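Local coordinates for protein fatty acid CoA ligase (Marinactinospora thermotolerans, PDB 6H1B) that belongs to the ANL superfamily of AMP-binding enzymes and binds adenosine monophosphate beside 1-ethanoyl-9H-pyrido[3,4-b]indole-3-carboxylic acid in a shared pocket, at residues Tyr298-Ala303 / Leu377-Val382; Val323-Pro328 / Asp388-Leu393; Ala278-Val283 / Val416-Pro421. The protein carries 1 engineered substitution. One frame throughout, in Å; residues are numbered along the deposited sequence.

Contact 1 of 3, residues Tyr298-Ala303 / Leu377-Val382; sequences YGTQEA and LRTGDV. With AMP (adenosine monophosphate), chain F; EQ2 (1-ethanoyl-9~{H}-pyrido[3,4-b]indole-3-carboxylic acid), chain G.
Y298 and D381 reach for each other from opposite directions, and the tyrosine OH donates to OD2 of D381 at 2.6 Å. The anti lone pair of OD2, turned away from OD1, takes this bond, and the ring and carboxylate planes stand 45° apart. With CG of Y298 anti to the backbone N (chi1 164°), the ring extends from strand 294-300 toward strand 381-385; N7 of AMP lies at the ring's edge, in its plane. The same OD2 accepts from O3' of AMP at 2.6 Å, while OD1 accepts from O2' of AMP at 2.8 Å, giving the carboxylate a two-oxygen grip on the ribose.

T300 turns CG2 toward CB of T379, 4.1 Å away. Its OG1 faces its own chain and accepts from A303 N at 2.9 Å, an ST motif, next to Q301 N, which bonds AMP O1P at 3.0 Å. T379 OG1 likewise accepts from D381 N, an ST turn, and also bonds V350 O. Farther along, methyl CD2 of L377 sits against CB of A303, 3.5 Å away.

Y298, itself a first-shell residue of the AMP pocket, shares OD2 with the ribose and probably helps fix the rotation of the D381 carboxylate, whose negative charge would probably polarise both ribose hydroxyls.

Contact 2 of 3, residues Val323-Pro328 / Asp388-Leu393; sequences VGRPLP and DGHLHL. With AMP (adenosine monophosphate), chain F.
V323 begins the contact with its backbone N, which donates to L391 O at 2.9 Å in a nearly linear bond (169°). Its two methyls divide the apolar work. CG2, held between the backbone N and the carbonyl carbon, lies alongside L391 and reaches CB of that leucine at 3.7 Å. CG1 turns to L393, whose side chain crosses that of V323 at about a right angle, and meets CD1 at 3.7 Å. Both V323 CG1 and L393 CD1 also touch the adenine of AMP, on N1 and C2 respectively.

G324 follows with its carbonyl O accepting from L391 N at 2.8 Å. G324 and L391 form a single antiparallel, hydrogen-bonded bridge, in which L391 O takes its proton from V323 N while L391 N gives to G324 O. The positive phi of G324 (120°) leaves no room for a side chain next to the carbonyl O of V323. Its CA lies at the edge of the H390 ring, in plane.

R325 runs out extended from CG to NE over H390. Its CG stands over one face of the imidazole, a CH-pi contact of 4.2 Å from CG to the ring centroid, while CE1 of H390 lies over one face of the guanidinium; the two planes are 51° apart. The bond from R325 NH2 to D388 O is weak. H390 NE2 is itself hydrogen-bonded to D313, which probably helps set the ring's rotation.

P326 closes the contact, with CD near G389 O. Around this bridge, F385 of strand 381-385 packs on P326 and L391, Y298 of strand 294-300 lies against V323, L391 and L393, and just beyond, L327 and P328 touch helix 176-190.

Contact 3 of 3, residues Ala278-Val283 / Val416-Pro421; sequences AVPSRV and VLTEHP
V279 and T418 meet where two helices approach each other: V279 is the N-cap residue of helix 280-289, and T418 lies in the last turn of helix 410-419. The first lies in the AMP-binding region and the second in the C-terminal domain, so the contact joins the two parts of the ANL fold. The side chains cross obliquely, methyl CG1 of V279 coming against both CG2 and OG1 of T418. CG1 is directed there by lying anti to the backbone N (chi1 -173°).

In the first turn of helix 280-289, S281 points toward the other segment and supplies the polar link, a hydrogen bond to a backbone carbonyl near the helix end. E419 bends at chi2 and brings OE2 alongside P280 and S281, with S281 CB 3.8 Å from OE2; its OE1 forms a salt bridge to R317.

Farther out, Y252 of helix 248-255 hydrogen-bonds V279 N and R282 pairs with E256, while L417 packs on helix 454-464. Only 194 Å² is buried between the segments, a small interface. Its one hydrogen bond runs from S281 OG to T418 O at 3.2 Å, the donor approaching 64° out of the carbonyl plane.

Contacts 1 and 2 are adjoining parts of one AMP site. Their centres are 13 Å apart and they touch: Y298 CE1 is 3.7 Å from L393 CD1, and Y298 CB is 3.7 Å from V323 CB. Contact 1 bonds the ribose and phosphate and, through Y298, also borders the adenine, which V323 and L393 of contact 2 touch as well; neighbouring strands 381-385 and 391-396 connect them. 1-Ethanoyl-9H-pyrido[3,4-b]indole-3-carboxylic acid adjoins 298-303, whereas the side chain of V323 is about 9 Å from it. Contact 3 stands apart, its centre about 24 Å from that of contact 1 and 20 Å from that of contact 2; the P280 side chain is about 10 Å from AMP. Along the chain, both other contacts lie within the loop it closes.

Contact 1 of 3, residues Tyr298-Ala303 / Leu377-Val382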
loop_
_atom_site.group_PDB
_atom_site.type_symbol
_atom_site.label_atom_id
_atom_site.label_comp_id
_atom_site.label_asym_id
_atom_site.label_seq_id
_atom_site.Cartn_x
_atom_site.Cartn_y
_atom_site.Cartn_z
ATOM N N TYR A 298 8.737 -0.152 -1.585
ATOM C CA TYR A 298 8.223 -1.134 -2.529
ATOM C C TYR A 298 7.757 -2.344 -1.738
ATOM O O TYR A 298 8.513 -2.871 -0.922
ATOM C CB TYR A 298 9.305 -1.551 -3.525
ATOM C CG TYR A 298 9.061 -2.807 -4.316
ATOM C CD1 TYR A 298 7.842 -3.055 -4.926
ATOM C CD2 TYR A 298 10.090 -3.710 -4.530
ATOM C CE1 TYR A 298 7.645 -4.190 -5.702
ATOM C CE2 TYR A 298 9.910 -4.852 -5.291
ATOM C CZ TYR A 298 8.681 -5.094 -5.881
ATOM O OH TYR A 298 8.490 -6.223 -6.610
ATOM N N GLY A 299 6.506 -2.749 -1.994
ATOM C CA GLY A 299 5.939 -3.962 -1.437
ATOM C C GLY A 299 4.880 -4.512 -2.361
ATOM O O GLY A 299 4.582 -3.923 -3.380
ATOM N N THR A 300 4.334 -5.669 -2.001
ATOM C CA THR A 300 3.151 -6.244 -2.642
ATOM C C THR A 300 2.248 -6.714 -1.510
ATOM O O THR A 300 2.685 -6.780 -0.382
ATOM C CB THR A 300 3.517 -7.356 -3.637
ATOM O OG1 THR A 300 3.570 -8.623 -2.999
ATOM C CG2 THR A 300 4.852 -7.142 -4.310
ATOM N N GLN A 301 0.999 -7.032 -1.819
ATOM C CA GLN A 301 0.088 -7.580 -0.835
ATOM C C GLN A 301 0.666 -8.869 -0.242
ATOM O O GLN A 301 0.590 -9.082 0.948
ATOM C CB GLN A 301 -1.268 -7.836 -1.486
ATOM C CG GLN A 301 -2.118 -6.590 -1.588
ATOM C CD GLN A 301 -3.026 -6.473 -0.391
ATOM O OE1 GLN A 301 -2.643 -6.720 0.770
ATOM N NE2 GLN A 301 -4.256 -6.097 -0.700
ATOM N N GLU A 302 1.253 -9.700 -1.102
ATOM C CA GLU A 302 1.763 -10.994 -0.736
ATOM C C GLU A 302 3.132 -10.884 -0.040
ATOM O O GLU A 302 3.449 -11.687 0.802
ATOM C CB GLU A 302 1.929 -11.871 -1.980
ATOM C CG GLU A 302 0.637 -12.229 -2.692
ATOM C CD GLU A 302 0.187 -11.236 -3.737
ATOM O OE1 GLU A 302 0.657 -10.118 -3.692
ATOM O OE2 GLU A 302 -0.608 -11.600 -4.621
ATOM N N ALA A 303 3.966 -9.917 -0.419
ATOM C CA ALA A 303 5.343 -9.882 0.050
ATOM C C ALA A 303 5.522 -8.960 1.266
ATOM O O ALA A 303 6.569 -8.984 1.898
ATOM C CB ALA A 303 6.229 -9.435 -1.081
ATOM N N LEU A 377 8.507 -16.305 -3.047
ATOM C CA LEU A 377 7.310 -15.679 -3.555
ATOM C C LEU A 377 7.641 -14.986 -4.871
ATOM O O LEU A 377 8.574 -14.214 -4.944
ATOM C CB LEU A 377 6.810 -14.668 -2.524
ATOM C CG LEU A 377 5.726 -13.705 -3.000
ATOM C CD1 LEU A 377 4.509 -14.478 -3.466
ATOM C CD2 LEU A 377 5.352 -12.732 -1.878
ATOM N N ARG A 378 6.857 -15.308 -5.896
ATOM C CA ARG A 378 6.851 -14.642 -7.195
ATOM C C ARG A 378 5.990 -13.368 -7.090
ATOM O O ARG A 378 4.751 -13.446 -7.102
ATOM C CB ARG A 378 6.303 -15.652 -8.209
ATOM C CG ARG A 378 6.016 -15.159 -9.618
ATOM C CD ARG A 378 5.716 -16.397 -10.448
ATOM N NE ARG A 378 4.977 -16.189 -11.684
ATOM C CZ ARG A 378 5.259 -16.798 -12.837
ATOM N NH1 ARG A 378 6.246 -17.681 -12.901
ATOM N NH2 ARG A 378 4.578 -16.503 -13.933
ATOM N N THR A 379 6.661 -12.208 -7.013
ATOM C CA THR A 379 6.031 -10.905 -6.766
ATOM C C THR A 379 5.088 -10.528 -7.907
ATOM O O THR A 379 4.103 -9.842 -7.663
ATOM C CB THR A 379 7.058 -9.770 -6.639
ATOM O OG1 THR A 379 7.796 -9.686 -7.854
ATOM C CG2 THR A 379 8.017 -9.955 -5.485
ATOM N N GLY A 380 5.437 -10.939 -9.133
ATOM C CA GLY A 380 4.694 -10.557 -10.341
ATOM C C GLY A 380 5.320 -9.372 -11.057
ATOM O O GLY A 380 4.787 -8.851 -12.033
ATOM N N ASP A 381 6.465 -8.924 -10.531
ATOM C CA ASP A 381 7.199 -7.838 -11.091
ATOM C C ASP A 381 8.389 -8.406 -11.833
ATOM O O ASP A 381 8.790 -9.550 -11.593
ATOM C CB ASP A 381 7.639 -6.857 -10.012
ATOM C CG ASP A 381 6.468 -6.094 -9.431
ATOM O OD1 ASP A 381 5.571 -5.741 -10.225
ATOM O OD2 ASP A 381 6.476 -5.860 -8.194
ATOM N N VAL A 382 8.912 -7.566 -12.723
ATOM C CA VAL A 382 10.092 -7.846 -13.496
ATOM C C VAL A 382 11.068 -6.685 -13.305
ATOM O O VAL A 382 10.669 -5.513 -13.298
ATOM C CB VAL A 382 9.738 -8.046 -14.974
ATOM C CG1 VAL A 382 10.970 -7.952 -15.854
ATOM C CG2 VAL A 382 9.010 -9.359 -15.187
HETATM P P AMP F . -0.801 -4.750 -5.121
HETATM O O1P AMP F . -0.079 -5.818 -4.295
HETATM O O2P AMP F . -1.672 -3.773 -4.309
HETATM O O3P AMP F . -1.498 -5.322 -6.361
HETATM O "O5'" AMP F . 0.453 -3.902 -5.742
HETATM C "C5'" AMP F . 1.501 -4.693 -6.311
HETATM C "C4'" AMP F . 2.394 -3.833 -7.162
HETATM O "O4'" AMP F . 2.467 -2.472 -6.694
HETATM C "C3'" AMP F . 3.820 -4.325 -7.103
HETATM O "O3'" AMP F . 3.912 -5.546 -7.790
HETATM C "C2'" AMP F . 4.545 -3.186 -7.766
HETATM O "O2'" AMP F . 4.542 -3.344 -9.187
HETATM C "C1'" AMP F . 3.670 -1.988 -7.342
HETATM N N9 AMP F . 4.485 -1.127 -6.469
HETATM C C8 AMP F . 4.412 -0.928 -5.133
HETATM N N7 AMP F . 5.354 -0.059 -4.676
HETATM C C5 AMP F . 6.037 0.291 -5.782
HETATM C C6 AMP F . 7.179 1.176 -6.047
HETATM N N6 AMP F . 7.734 1.833 -5.016
HETATM N N1 AMP F . 7.594 1.269 -7.340
HETATM C C2 AMP F . 6.997 0.562 -8.372
HETATM N N3 AMP F . 5.959 -0.275 -8.244
HETATM C C4 AMP F . 5.475 -0.426 -6.970
HETATM C C1 EQ2 G . 5.920 -0.979 1.024
HETATM C C2 EQ2 G . 4.656 -0.664 0.296
HETATM O O1 EQ2 G . 4.519 0.428 -0.218
HETATM C C3 EQ2 G . 3.560 -1.697 0.221
HETATM N N1 EQ2 G . 2.890 -1.804 -0.940
HETATM C C4 EQ2 G . 1.905 -2.719 -1.062
HETATM C C5 EQ2 G . 1.108 -2.785 -2.360
HETATM O O2 EQ2 G . 1.412 -2.037 -3.320
HETATM O O3 EQ2 G . 0.143 -3.552 -2.334
HETATM C C6 EQ2 G . 1.557 -3.573 -0.018
HETATM C C7 EQ2 G . 2.235 -3.493 1.186
HETATM C C8 EQ2 G . 2.164 -4.202 2.438
HETATM C C9 EQ2 G . 1.388 -5.260 2.926
HETATM C C10 EQ2 G . 1.619 -5.716 4.206
HETATM C C11 EQ2 G . 2.596 -5.126 5.022
HETATM C C12 EQ2 G . 3.392 -4.099 4.567
HETATM C C13 EQ2 G . 3.166 -3.643 3.264
HETATM N N2 EQ2 G . 3.801 -2.631 2.570
HETATM C C14 EQ2 G . 3.260 -2.537 1.318
#

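Contact 2 of 3, residues Val323-Pro328 / Asp388-Leu393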
loop_
_atom_site.group_PDB
_atom_site.type_symbol
_atom_site.label_atom_id
_atom_site.label_comp_id
_atom_site.label_asym_id
_atom_site.label_seq_id
_atom_site.Cartn_x
_atom_site.Cartn_y
_atom_site.Cartn_z
ATOM N N VAL A 323 13.757 1.103 -6.845
ATOM C CA VAL A 323 12.936 0.939 -5.647
ATOM C C VAL A 323 13.830 0.920 -4.409
ATOM O O VAL A 323 13.336 1.120 -3.278
ATOM C CB VAL A 323 12.075 -0.334 -5.692
ATOM C CG1 VAL A 323 10.891 -0.165 -6.638
ATOM C CG2 VAL A 323 12.894 -1.572 -6.031
ATOM N N GLY A 324 15.118 0.644 -4.626
ATOM C CA GLY A 324 16.089 0.719 -3.595
ATOM C C GLY A 324 16.769 -0.610 -3.357
ATOM O O GLY A 324 16.646 -1.533 -4.175
ATOM N N ARG A 325 17.536 -0.661 -2.252
ATOM C CA ARG A 325 18.155 -1.866 -1.759
ATOM C C ARG A 325 17.087 -2.666 -1.015
ATOM O O ARG A 325 16.227 -2.092 -0.360
ATOM C CB ARG A 325 19.336 -1.520 -0.854
ATOM C CG ARG A 325 20.654 -1.285 -1.574
ATOM C CD ARG A 325 21.824 -1.152 -0.596
ATOM N NE ARG A 325 23.085 -0.816 -1.256
ATOM C CZ ARG A 325 23.547 0.432 -1.440
ATOM N NH1 ARG A 325 22.919 1.479 -0.913
ATOM N NH2 ARG A 325 24.646 0.627 -2.160
ATOM N N PRO A 326 17.068 -4.008 -1.130
ATOM C CA PRO A 326 16.189 -4.824 -0.308
ATOM C C PRO A 326 16.405 -4.555 1.187
ATOM O O PRO A 326 17.510 -4.231 1.589
ATOM C CB PRO A 326 16.637 -6.255 -0.623
ATOM C CG PRO A 326 17.196 -6.164 -2.027
ATOM C CD PRO A 326 17.853 -4.801 -2.086
ATOM N N LEU A 327 15.341 -4.704 1.981
ATOM C CA LEU A 327 15.410 -4.521 3.417
ATOM C C LEU A 327 16.143 -5.694 4.070
ATOM O O LEU A 327 16.260 -6.766 3.473
ATOM C CB LEU A 327 13.985 -4.400 3.962
ATOM C CG LEU A 327 13.187 -3.200 3.476
ATOM C CD1 LEU A 327 11.753 -3.317 3.957
ATOM C CD2 LEU A 327 13.799 -1.900 3.958
ATOM N N PRO A 328 16.625 -5.523 5.330
ATOM C CA PRO A 328 17.202 -6.623 6.102
ATOM C C PRO A 328 16.265 -7.843 6.164
ATOM O O PRO A 328 15.054 -7.679 6.458
ATOM C CB PRO A 328 17.357 -6.037 7.512
ATOM C CG PRO A 328 17.444 -4.551 7.313
ATOM C CD PRO A 328 16.586 -4.268 6.103
ATOM N N ASP A 388 25.427 -1.357 -7.809
ATOM C CA ASP A 388 25.440 -1.061 -6.375
ATOM C C ASP A 388 24.383 -1.859 -5.600
ATOM O O ASP A 388 24.248 -1.671 -4.409
ATOM C CB ASP A 388 25.193 0.424 -6.142
ATOM C CG ASP A 388 26.428 1.278 -6.373
ATOM O OD1 ASP A 388 27.398 0.788 -7.013
ATOM O OD2 ASP A 388 26.415 2.429 -5.921
ATOM N N GLY A 389 23.615 -2.706 -6.297
ATOM C CA GLY A 389 22.616 -3.598 -5.690
ATOM C C GLY A 389 21.285 -2.933 -5.348
ATOM O O GLY A 389 20.598 -3.366 -4.412
ATOM N N HIS A 390 20.915 -1.889 -6.094
ATOM C CA HIS A 390 19.565 -1.342 -6.072
ATOM C C HIS A 390 18.729 -2.085 -7.114
ATOM O O HIS A 390 19.198 -2.341 -8.252
ATOM C CB HIS A 390 19.570 0.142 -6.383
ATOM C CG HIS A 390 20.250 0.962 -5.353
ATOM N ND1 HIS A 390 21.609 1.209 -5.401
ATOM C CD2 HIS A 390 19.765 1.628 -4.275
ATOM C CE1 HIS A 390 21.939 1.985 -4.384
ATOM N NE2 HIS A 390 20.828 2.260 -3.676
ATOM N N LEU A 391 17.499 -2.438 -6.726
ATOM C CA LEU A 391 16.579 -3.111 -7.614
ATOM C C LEU A 391 15.860 -2.031 -8.424
ATOM O O LEU A 391 15.450 -1.002 -7.874
ATOM C CB LEU A 391 15.601 -3.944 -6.784
ATOM C CG LEU A 391 14.520 -4.692 -7.557
ATOM C CD1 LEU A 391 15.125 -5.772 -8.427
ATOM C CD2 LEU A 391 13.504 -5.301 -6.612
ATOM N N HIS A 392 15.744 -2.289 -9.735
ATOM C CA HIS A 392 14.995 -1.485 -10.695
ATOM C C HIS A 392 13.882 -2.334 -11.307
ATOM O O HIS A 392 14.162 -3.354 -11.927
ATOM C CB HIS A 392 15.916 -0.983 -11.813
ATOM C CG HIS A 392 16.903 0.055 -11.402
ATOM N ND1 HIS A 392 18.048 -0.249 -10.679
ATOM C CD2 HIS A 392 16.945 1.384 -11.641
ATOM C CE1 HIS A 392 18.744 0.850 -10.462
ATOM N NE2 HIS A 392 18.089 1.866 -11.045
ATOM N N LEU A 393 12.628 -1.915 -11.132
ATOM C CA LEU A 393 11.492 -2.605 -11.754
ATOM C C LEU A 393 11.284 -2.037 -13.162
ATOM O O LEU A 393 10.991 -0.842 -13.291
ATOM C CB LEU A 393 10.236 -2.404 -10.907
ATOM C CG LEU A 393 10.357 -2.840 -9.452
ATOM C CD1 LEU A 393 9.047 -2.630 -8.705
ATOM C CD2 LEU A 393 10.784 -4.286 -9.373
HETATM P P AMP F . -0.801 -4.750 -5.121
HETATM O O1P AMP F . -0.079 -5.818 -4.295
HETATM O O2P AMP F . -1.672 -3.773 -4.309
HETATM O O3P AMP F . -1.498 -5.322 -6.361
HETATM O "O5'" AMP F . 0.453 -3.902 -5.742
HETATM C "C5'" AMP F . 1.501 -4.693 -6.311
HETATM C "C4'" AMP F . 2.394 -3.833 -7.162
HETATM O "O4'" AMP F . 2.467 -2.472 -6.694
HETATM C "C3'" AMP F . 3.820 -4.325 -7.103
HETATM O "O3'" AMP F . 3.912 -5.546 -7.790
HETATM C "C2'" AMP F . 4.545 -3.186 -7.766
HETATM O "O2'" AMP F . 4.542 -3.344 -9.187
HETATM C "C1'" AMP F . 3.670 -1.988 -7.342
HETATM N N9 AMP F . 4.485 -1.127 -6.469
HETATM C C8 AMP F . 4.412 -0.928 -5.133
HETATM N N7 AMP F . 5.354 -0.059 -4.676
HETATM C C5 AMP F . 6.037 0.291 -5.782
HETATM C C6 AMP F . 7.179 1.176 -6.047
HETATM N N6 AMP F . 7.734 1.833 -5.016
HETATM N N1 AMP F . 7.594 1.269 -7.340
HETATM C C2 AMP F . 6.997 0.562 -8.372
HETATM N N3 AMP F . 5.959 -0.275 -8.244
HETATM C C4 AMP F . 5.475 -0.426 -6.970
#

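Contact 3 of 3, residues Ala278-Val283 / Val416-Pro421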
loop_
_atom_site.group_PDB
_atom_site.type_symbol
_atom_site.label_atom_id
_atom_site.label_comp_id
_atom_site.label_asym_id
_atom_site.label_seq_id
_atom_site.Cartn_x
_atom_site.Cartn_y
_atom_site.Cartn_z
ATOM N N ALA A 278 6.638 5.276 -9.713
ATOM C CA ALA A 278 6.829 6.704 -9.539
ATOM C C ALA A 278 7.312 7.292 -10.865
ATOM O O ALA A 278 7.915 6.579 -11.672
ATOM C CB ALA A 278 7.833 6.927 -8.452
ATOM N N VAL A 279 7.070 8.588 -11.063
ATOM C CA VAL A 279 7.545 9.332 -12.220
ATOM C C VAL A 279 8.862 10.002 -11.852
ATOM O O VAL A 279 8.887 10.955 -11.075
ATOM C CB VAL A 279 6.485 10.357 -12.657
ATOM C CG1 VAL A 279 6.852 11.057 -13.955
ATOM C CG2 VAL A 279 5.097 9.727 -12.781
ATOM N N PRO A 280 10.008 9.494 -12.348
ATOM C CA PRO A 280 11.323 9.947 -11.880
ATOM C C PRO A 280 11.531 11.466 -11.836
ATOM O O PRO A 280 12.008 11.983 -10.861
ATOM C CB PRO A 280 12.281 9.317 -12.898
ATOM C CG PRO A 280 11.578 8.034 -13.297
ATOM C CD PRO A 280 10.115 8.408 -13.327
ATOM N N SER A 281 11.137 12.162 -12.906
ATOM C CA SER A 281 11.276 13.616 -13.001
ATOM C C SER A 281 10.449 14.309 -11.911
ATOM O O SER A 281 10.831 15.353 -11.399
ATOM C CB SER A 281 10.894 14.101 -14.359
ATOM O OG SER A 281 9.689 13.488 -14.803
ATOM N N ARG A 282 9.296 13.741 -11.558
ATOM C CA ARG A 282 8.426 14.370 -10.597
ATOM C C ARG A 282 8.991 14.095 -9.197
ATOM O O ARG A 282 8.863 14.909 -8.269
ATOM C CB ARG A 282 6.984 13.902 -10.806
ATOM C CG ARG A 282 6.002 15.067 -10.776
ATOM C CD ARG A 282 5.158 15.239 -12.027
ATOM N NE ARG A 282 3.862 14.550 -12.056
ATOM C CZ ARG A 282 2.683 15.080 -11.661
ATOM N NH1 ARG A 282 2.639 16.209 -10.973
ATOM N NH2 ARG A 282 1.554 14.472 -11.983
ATOM N N VAL A 283 9.602 12.921 -9.049
ATOM C CA VAL A 283 10.232 12.549 -7.811
ATOM C C VAL A 283 11.433 13.480 -7.588
ATOM O O VAL A 283 11.585 14.069 -6.531
ATOM C CB VAL A 283 10.653 11.067 -7.841
ATOM C CG1 VAL A 283 11.740 10.727 -6.814
ATOM C CG2 VAL A 283 9.454 10.152 -7.686
ATOM N N VAL A 416 10.849 7.679 -20.274
ATOM C CA VAL A 416 11.364 8.542 -21.332
ATOM C C VAL A 416 10.331 9.619 -21.656
ATOM O O VAL A 416 10.625 10.795 -21.633
ATOM C CB VAL A 416 11.784 7.748 -22.581
ATOM C CG1 VAL A 416 12.220 8.687 -23.664
ATOM C CG2 VAL A 416 12.923 6.788 -22.295
ATOM N N LEU A 417 9.108 9.203 -21.947
ATOM C CA LEU A 417 8.033 10.156 -22.244
ATOM C C LEU A 417 7.953 11.229 -21.150
ATOM O O LEU A 417 7.889 12.407 -21.440
ATOM C CB LEU A 417 6.697 9.414 -22.366
ATOM C CG LEU A 417 6.532 8.598 -23.648
ATOM C CD1 LEU A 417 5.245 7.799 -23.613
ATOM C CD2 LEU A 417 6.558 9.493 -24.872
ATOM N N THR A 418 7.983 10.805 -19.885
ATOM C CA THR A 418 7.690 11.655 -18.759
ATOM C C THR A 418 8.859 12.626 -18.483
ATOM O O THR A 418 8.666 13.663 -17.850
ATOM C CB THR A 418 7.256 10.641 -17.691
ATOM O OG1 THR A 418 5.969 10.959 -17.161
ATOM C CG2 THR A 418 8.370 10.389 -16.700
ATOM N N GLU A 419 10.065 12.301 -18.960
ATOM C CA GLU A 419 11.231 13.179 -18.828
ATOM C C GLU A 419 10.975 14.484 -19.576
ATOM O O GLU A 419 11.515 15.502 -19.200
ATOM C CB GLU A 419 12.517 12.556 -19.380
ATOM C CG GLU A 419 13.250 11.634 -18.426
ATOM C CD GLU A 419 13.613 12.213 -17.059
ATOM O OE1 GLU A 419 14.331 13.290 -17.033
ATOM O OE2 GLU A 419 13.184 11.598 -16.003
ATOM N N HIS A 420 10.172 14.456 -20.648
ATOM C CA HIS A 420 9.870 15.682 -21.404
ATOM C C HIS A 420 9.225 16.708 -20.481
ATOM O O HIS A 420 8.364 16.358 -19.657
ATOM C CB HIS A 420 8.962 15.387 -22.605
ATOM C CG HIS A 420 8.843 16.513 -23.571
ATOM N ND1 HIS A 420 8.015 17.585 -23.349
ATOM C CD2 HIS A 420 9.430 16.720 -24.767
ATOM C CE1 HIS A 420 8.114 18.428 -24.360
ATOM N NE2 HIS A 420 8.971 17.930 -25.243
ATOM N N PRO A 421 9.667 17.983 -20.544
ATOM C CA PRO A 421 9.205 19.001 -19.606
ATOM C C PRO A 421 7.709 19.298 -19.690
ATOM O O PRO A 421 7.156 19.809 -18.717
ATOM C CB PRO A 421 10.006 20.252 -19.955
ATOM C CG PRO A 421 10.531 19.978 -21.333
ATOM C CD PRO A 421 10.712 18.480 -21.428
#